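Local coordinates for protein adenosylmethionine-8-amino-7-oxononanoate aminotransferase (Methanocaldococcus jannaschii, PDB 6ZHK) that probably transfers an amino group from S-adenosylmethionine to 8-amino-7-oxononanoate in biotin biosynthesis, as a pyridoxal 5'-phosphate-dependent class-III aminotransferase, at residues 117-131 with 333-346. Residues are numbered along the deposited sequence; the frame is centred on the assembly and turned at random. Where two conformers were deposited one is given.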
loop_
_atom_site.group_PDB
_atom_site.type_symbol
_atom_site.label_atom_id
_atom_site.label_comp_id
_atom_site.label_asym_id
_atom_site.label_seq_id
_atom_site.Cartn_x
_atom_site.Cartn_y
_atom_site.Cartn_z
ATOM N N PHE A 117 0.883 10.049 -10.267
ATOM C CA PHE A 117 0.419 10.046 -8.890
ATOM C C PHE A 117 1.046 8.809 -8.249
ATOM O O PHE A 117 0.755 7.680 -8.660
ATOM C CB PHE A 117 -1.124 9.913 -8.874
ATOM C CG PHE A 117 -1.706 10.216 -7.524
ATOM C CD1 PHE A 117 -1.552 9.330 -6.462
ATOM C CD2 PHE A 117 -2.356 11.419 -7.323
ATOM C CE1 PHE A 117 -2.010 9.671 -5.182
ATOM C CE2 PHE A 117 -2.852 11.751 -6.064
ATOM C CZ PHE A 117 -2.631 10.903 -4.998
ATOM N N TYR A 118 1.826 8.993 -7.171
ATOM C CA TYR A 118 2.586 7.891 -6.608
ATOM C C TYR A 118 1.817 7.182 -5.499
ATOM O O TYR A 118 0.996 7.778 -4.830
ATOM C CB TYR A 118 3.831 8.427 -5.895
ATOM C CG TYR A 118 4.912 8.940 -6.855
ATOM C CD1 TYR A 118 5.610 8.047 -7.663
ATOM C CD2 TYR A 118 5.259 10.297 -6.903
ATOM C CE1 TYR A 118 6.632 8.504 -8.501
ATOM C CE2 TYR A 118 6.282 10.759 -7.715
ATOM C CZ TYR A 118 6.940 9.863 -8.539
ATOM O OH TYR A 118 7.964 10.256 -9.353
ATOM N N SER A 119 2.149 5.902 -5.291
ATOM C CA SER A 119 1.660 5.109 -4.174
ATOM C C SER A 119 2.706 4.022 -3.912
ATOM O O SER A 119 3.801 4.070 -4.491
ATOM C CB SER A 119 0.283 4.516 -4.452
ATOM O OG SER A 119 0.279 3.672 -5.589
ATOM N N GLU A 120 2.379 3.043 -3.062
ATOM C CA GLU A 120 3.366 2.049 -2.664
ATOM C C GLU A 120 3.193 0.722 -3.388
ATOM O O GLU A 120 4.188 0.127 -3.723
ATOM C CB GLU A 120 3.340 1.796 -1.155
ATOM C CG GLU A 120 3.998 2.928 -0.392
ATOM C CD GLU A 120 3.227 4.232 -0.376
ATOM O OE1 GLU A 120 2.008 4.197 0.001
ATOM O OE2 GLU A 120 3.824 5.256 -0.821
ATOM N N ASP A 121 1.953 0.291 -3.686
ATOM C CA ASP A 121 1.719 -1.068 -4.181
ATOM C C ASP A 121 0.819 -0.961 -5.409
ATOM O O ASP A 121 0.020 -0.021 -5.490
ATOM C CB ASP A 121 0.974 -1.930 -3.147
ATOM C CG ASP A 121 1.827 -2.131 -1.904
ATOM O OD1 ASP A 121 3.071 -2.196 -2.056
ATOM O OD2 ASP A 121 1.260 -2.219 -0.773
ATOM N N GLY A 122 0.936 -1.941 -6.315
ATOM C CA GLY A 122 0.136 -1.972 -7.534
ATOM C C GLY A 122 -1.371 -2.000 -7.223
ATOM O O GLY A 122 -2.161 -1.395 -7.960
ATOM N N ALA A 123 -1.762 -2.669 -6.125
ATOM C CA ALA A 123 -3.184 -2.674 -5.804
ATOM C C ALA A 123 -3.643 -1.233 -5.508
ATOM O O ALA A 123 -4.761 -0.871 -5.849
ATOM C CB ALA A 123 -3.481 -3.584 -4.609
ATOM N N GLU A 124 -2.825 -0.455 -4.773
ATOM C CA GLU A 124 -3.183 0.922 -4.471
ATOM C C GLU A 124 -3.212 1.756 -5.767
ATOM O O GLU A 124 -4.055 2.634 -5.895
ATOM C CB GLU A 124 -2.088 1.536 -3.579
ATOM C CG GLU A 124 -2.183 1.293 -2.067
ATOM C CD GLU A 124 -0.954 1.625 -1.223
ATOM O OE1 GLU A 124 0.097 1.977 -1.786
ATOM O OE2 GLU A 124 -1.024 1.541 0.036
ATOM N N ALA A 125 -2.290 1.480 -6.701
ATOM C CA ALA A 125 -2.269 2.238 -7.939
ATOM C C ALA A 125 -3.590 2.030 -8.679
ATOM O O ALA A 125 -4.147 2.953 -9.274
ATOM C CB ALA A 125 -1.115 1.775 -8.805
ATOM N N VAL A 126 -4.099 0.805 -8.638
ATOM C CA VAL A 126 -5.373 0.495 -9.294
ATOM C C VAL A 126 -6.548 1.141 -8.525
ATOM O O VAL A 126 -7.457 1.697 -9.108
ATOM C CB VAL A 126 -5.491 -1.043 -9.385
ATOM C CG1 VAL A 126 -6.931 -1.459 -9.592
ATOM C CG2 VAL A 126 -4.598 -1.603 -10.471
ATOM N N GLU A 127 -6.522 1.163 -7.177
ATOM C CA GLU A 127 -7.577 1.817 -6.411
ATOM C C GLU A 127 -7.602 3.313 -6.735
ATOM O O GLU A 127 -8.647 3.946 -6.821
ATOM C CB GLU A 127 -7.284 1.696 -4.908
ATOM C CG GLU A 127 -7.375 0.258 -4.374
ATOM C CD GLU A 127 -8.649 -0.099 -3.632
ATOM O OE1 GLU A 127 -9.509 0.810 -3.478
ATOM O OE2 GLU A 127 -8.788 -1.293 -3.230
ATOM N N ILE A 128 -6.434 3.889 -6.994
ATOM C CA ILE A 128 -6.353 5.300 -7.291
ATOM C C ILE A 128 -6.882 5.542 -8.701
ATOM O O ILE A 128 -7.616 6.530 -8.924
ATOM C CB ILE A 128 -4.891 5.791 -7.140
ATOM C CG1 ILE A 128 -4.516 5.820 -5.649
ATOM C CG2 ILE A 128 -4.696 7.163 -7.810
ATOM C CD1 ILE A 128 -2.956 5.904 -5.449
ATOM N N ALA A 129 -6.519 4.647 -9.623
ATOM C CA ALA A 129 -7.045 4.722 -10.982
ATOM C C ALA A 129 -8.582 4.655 -10.929
ATOM O O ALA A 129 -9.271 5.391 -11.627
ATOM C CB ALA A 129 -6.475 3.608 -11.851
ATOM N N ILE A 130 -9.120 3.710 -10.166
ATOM C CA ILE A 130 -10.572 3.559 -10.048
ATOM C C ILE A 130 -11.170 4.899 -9.597
ATOM O O ILE A 130 -12.188 5.330 -10.143
ATOM C CB ILE A 130 -10.922 2.381 -9.077
ATOM C CG1 ILE A 130 -10.722 1.029 -9.760
ATOM C CG2 ILE A 130 -12.317 2.495 -8.444
ATOM C CD1 ILE A 130 -10.755 -0.139 -8.718
ATOM N N LYS A 131 -10.597 5.499 -8.542
ATOM C CA LYS A 131 -11.178 6.671 -7.919
ATOM C C LYS A 131 -11.071 7.869 -8.842
ATOM O O LYS A 131 -12.008 8.649 -8.940
ATOM C CB LYS A 131 -10.612 6.954 -6.532
ATOM C CG LYS A 131 -10.873 5.833 -5.514
ATOM C CD LYS A 131 -10.224 6.146 -4.185
ATOM C CE LYS A 131 -10.450 7.582 -3.686
ATOM N NZ LYS A 131 -9.887 7.753 -2.315
ATOM N N LEU A 333 -8.431 15.625 -5.588
ATOM C CA LEU A 333 -8.532 14.195 -5.302
ATOM C C LEU A 333 -8.034 14.012 -3.868
ATOM O O LEU A 333 -6.835 14.214 -3.560
ATOM C CB LEU A 333 -7.608 13.483 -6.271
ATOM C CG LEU A 333 -7.599 11.955 -6.061
ATOM C CD1 LEU A 333 -8.961 11.382 -6.317
ATOM C CD2 LEU A 333 -6.620 11.282 -7.036
ATOM N N TYR A 334 -8.968 13.729 -2.969
ATOM C CA TYR A 334 -8.585 13.626 -1.575
ATOM C C TYR A 334 -8.039 12.205 -1.325
ATOM O O TYR A 334 -8.648 11.389 -0.642
ATOM C CB TYR A 334 -9.810 13.888 -0.692
ATOM C CG TYR A 334 -10.270 15.326 -0.598
ATOM C CD1 TYR A 334 -9.540 16.303 0.087
ATOM C CD2 TYR A 334 -11.468 15.713 -1.169
ATOM C CE1 TYR A 334 -9.953 17.634 0.143
ATOM C CE2 TYR A 334 -11.879 17.044 -1.148
ATOM C CZ TYR A 334 -11.144 17.995 -0.461
ATOM O OH TYR A 334 -11.616 19.284 -0.369
ATOM N N HIS A 335 -6.821 11.943 -1.815
ATOM C CA HIS A 335 -6.229 10.612 -1.711
ATOM C C HIS A 335 -4.737 10.860 -1.518
ATOM O O HIS A 335 -4.169 11.810 -2.054
ATOM C CB HIS A 335 -6.409 9.840 -3.036
ATOM C CG HIS A 335 -6.087 8.405 -2.879
ATOM N ND1 HIS A 335 -7.062 7.459 -2.752
ATOM C CD2 HIS A 335 -4.905 7.754 -2.762
ATOM C CE1 HIS A 335 -6.501 6.269 -2.614
ATOM N NE2 HIS A 335 -5.202 6.444 -2.618
ATOM N N GLY A 336 -4.100 9.998 -0.752
ATOM C CA GLY A 336 -2.645 10.033 -0.682
ATOM C C GLY A 336 -2.199 9.557 0.676
ATOM O O GLY A 336 -2.453 10.260 1.639
ATOM N N HIS A 337 -1.520 8.406 0.742
ATOM C CA HIS A 337 -1.130 8.030 2.089
ATOM C C HIS A 337 0.227 8.635 2.424
ATOM O O HIS A 337 0.869 9.195 1.533
ATOM C CB HIS A 337 -1.239 6.519 2.335
ATOM C CG HIS A 337 -1.672 6.100 3.715
ATOM N ND1 HIS A 337 -1.853 6.989 4.753
ATOM C CD2 HIS A 337 -1.934 4.877 4.223
ATOM C CE1 HIS A 337 -2.219 6.341 5.835
ATOM N NE2 HIS A 337 -2.259 5.051 5.533
ATOM N N THR A 338 0.590 8.465 3.713
ATOM C CA THR A 338 1.757 9.024 4.350
ATOM C C THR A 338 2.963 8.996 3.407
ATOM O O THR A 338 3.659 9.998 3.281
ATOM C CB THR A 338 2.099 8.182 5.588
ATOM O OG1 THR A 338 0.870 8.151 6.316
ATOM C CG2 THR A 338 3.192 8.809 6.421
ATOM N N TYR A 339 3.272 7.830 2.839
ATOM C CA TYR A 339 4.638 7.663 2.319
ATOM C C TYR A 339 4.609 7.934 0.816
ATOM O O TYR A 339 5.604 7.646 0.131
ATOM C CB TYR A 339 5.154 6.255 2.679
ATOM C CG TYR A 339 5.634 6.176 4.120
ATOM C CD1 TYR A 339 6.842 6.786 4.490
ATOM C CD2 TYR A 339 4.866 5.553 5.104
ATOM C CE1 TYR A 339 7.252 6.808 5.831
ATOM C CE2 TYR A 339 5.310 5.490 6.410
ATOM C CZ TYR A 339 6.507 6.106 6.756
ATOM O OH TYR A 339 6.951 6.041 8.043
ATOM N N THR A 340 3.563 8.636 0.346
ATOM C CA THR A 340 3.503 8.932 -1.119
ATOM C C THR A 340 4.805 9.651 -1.548
ATOM O O THR A 340 5.212 10.669 -0.961
ATOM C CB THR A 340 2.329 9.915 -1.380
ATOM O OG1 THR A 340 1.115 9.220 -1.025
ATOM C CG2 THR A 340 2.210 10.319 -2.848
ATOM N N GLY A 341 5.422 9.208 -2.628
ATOM C CA GLY A 341 6.670 9.799 -3.129
ATOM C C GLY A 341 7.901 9.672 -2.217
ATOM O O GLY A 341 8.857 10.467 -2.325
ATOM N N ASN A 342 7.962 8.672 -1.329
ATOM C CA ASN A 342 9.072 8.532 -0.382
ATOM C C ASN A 342 10.442 8.533 -1.117
ATOM O O ASN A 342 10.598 7.896 -2.160
ATOM C CB ASN A 342 8.876 7.194 0.363
ATOM C CG ASN A 342 10.110 6.756 1.107
ATOM O OD1 ASN A 342 11.024 6.189 0.553
ATOM N ND2 ASN A 342 10.053 6.869 2.421
ATOM N N GLN A 343 11.448 9.245 -0.602
ATOM C CA GLN A 343 12.729 9.422 -1.303
ATOM C C GLN A 343 13.494 8.112 -1.523
ATOM O O GLN A 343 14.054 7.923 -2.596
ATOM C CB GLN A 343 13.669 10.435 -0.617
ATOM C CG GLN A 343 13.174 11.875 -0.744
ATOM C CD GLN A 343 12.268 12.328 0.383
ATOM O OE1 GLN A 343 11.301 11.662 0.790
ATOM N NE2 GLN A 343 12.462 13.568 0.753
ATOM N N LEU A 344 13.553 7.233 -0.510
ATOM C CA LEU A 344 14.195 5.929 -0.739
ATOM C C LEU A 344 13.527 5.142 -1.873
ATOM O O LEU A 344 14.219 4.601 -2.755
ATOM C CB LEU A 344 14.219 5.130 0.556
ATOM C CG LEU A 344 14.970 5.810 1.706
ATOM C CD1 LEU A 344 15.009 4.856 2.892
ATOM C CD2 LEU A 344 16.439 6.304 1.290
ATOM N N LEU A 345 12.165 5.107 -1.909
ATOM C CA LEU A 345 11.479 4.361 -2.955
ATOM C C LEU A 345 11.884 4.970 -4.284
ATOM O O LEU A 345 12.161 4.241 -5.230
ATOM C CB LEU A 345 9.933 4.427 -2.840
ATOM C CG LEU A 345 9.376 4.151 -1.439
ATOM C CD1 LEU A 345 7.854 4.085 -1.428
ATOM C CD2 LEU A 345 9.885 2.818 -0.912
ATOM N N CYS A 346 11.912 6.315 -4.356
ATOM C CA CYS A 346 12.080 6.919 -5.670
ATOM C C CYS A 346 13.546 6.804 -6.107
ATOM O O CYS A 346 13.862 6.693 -7.313
ATOM C CB CYS A 346 11.728 8.406 -5.575
ATOM S SG CYS A 346 9.946 8.708 -5.431
HETATM O O HOH W 1 -0.694 7.671 -2.515
HETATM O O HOH W 2 4.733 6.336 -3.052
HETATM O O HOH W 3 1.751 5.360 3.229
HETATM O O HOH W 4 -10.835 10.452 -1.670
#
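A buried lysine–histidine pair marks this contact: Lys131 NZ donates to His335 ND1 over 2.9 Å, entering at the edge of the imidazole in its plane, while Ile128 covers one face. The setting is the large domain of a fold-type I aminotransferase, where strand 115-119 leads into the helix starting at Gly122, and the segment 333-342 packs against both. Gly122 and Ala123 are predicted to bind pyridoxal phosphate, and Gly336 the substrate.

His335 illustrates how one ring can be fixed in two directions at once. Its CG lies anti to the backbone N (chi1 -168°), which brings the imidazole against the helix; there Ile128 CG1 makes a CH-pi contact 3.6 Å from the ring centroid, while the lysine tail, bent at chi3, reaches ND1. With a leucine at His335, the Lys131 ammonium would probably lose its acceptor in this loop and Ile128 the flat surface it rests on. The ammonium also bonds to Asp158 O of the second subunit and, through a water, is linked to Tyr334 O, so the pair sits at the dimer interface.

Farther along, the edge of the Phe117 ring meets the His335 carbonyl, with CZ 3.4 Å from O. Water then joins the segments: one molecule donates to both Tyr118 O and Thr340 OG1, and another donates to Glu120 OE2 at 2.6 Å while accepting from Gly341 N. This second water thus gives a proton to a carboxylate oxygen, Glu120 OE2, that lies 3.1 Å from another acceptor, Tyr339 O. At the far end, Tyr118, its OH bonded to Ser98 O, offers a face to the incoming helix: Cys346 SG stands 4.7 Å from the Tyr118 ring centroid, 18° off the normal.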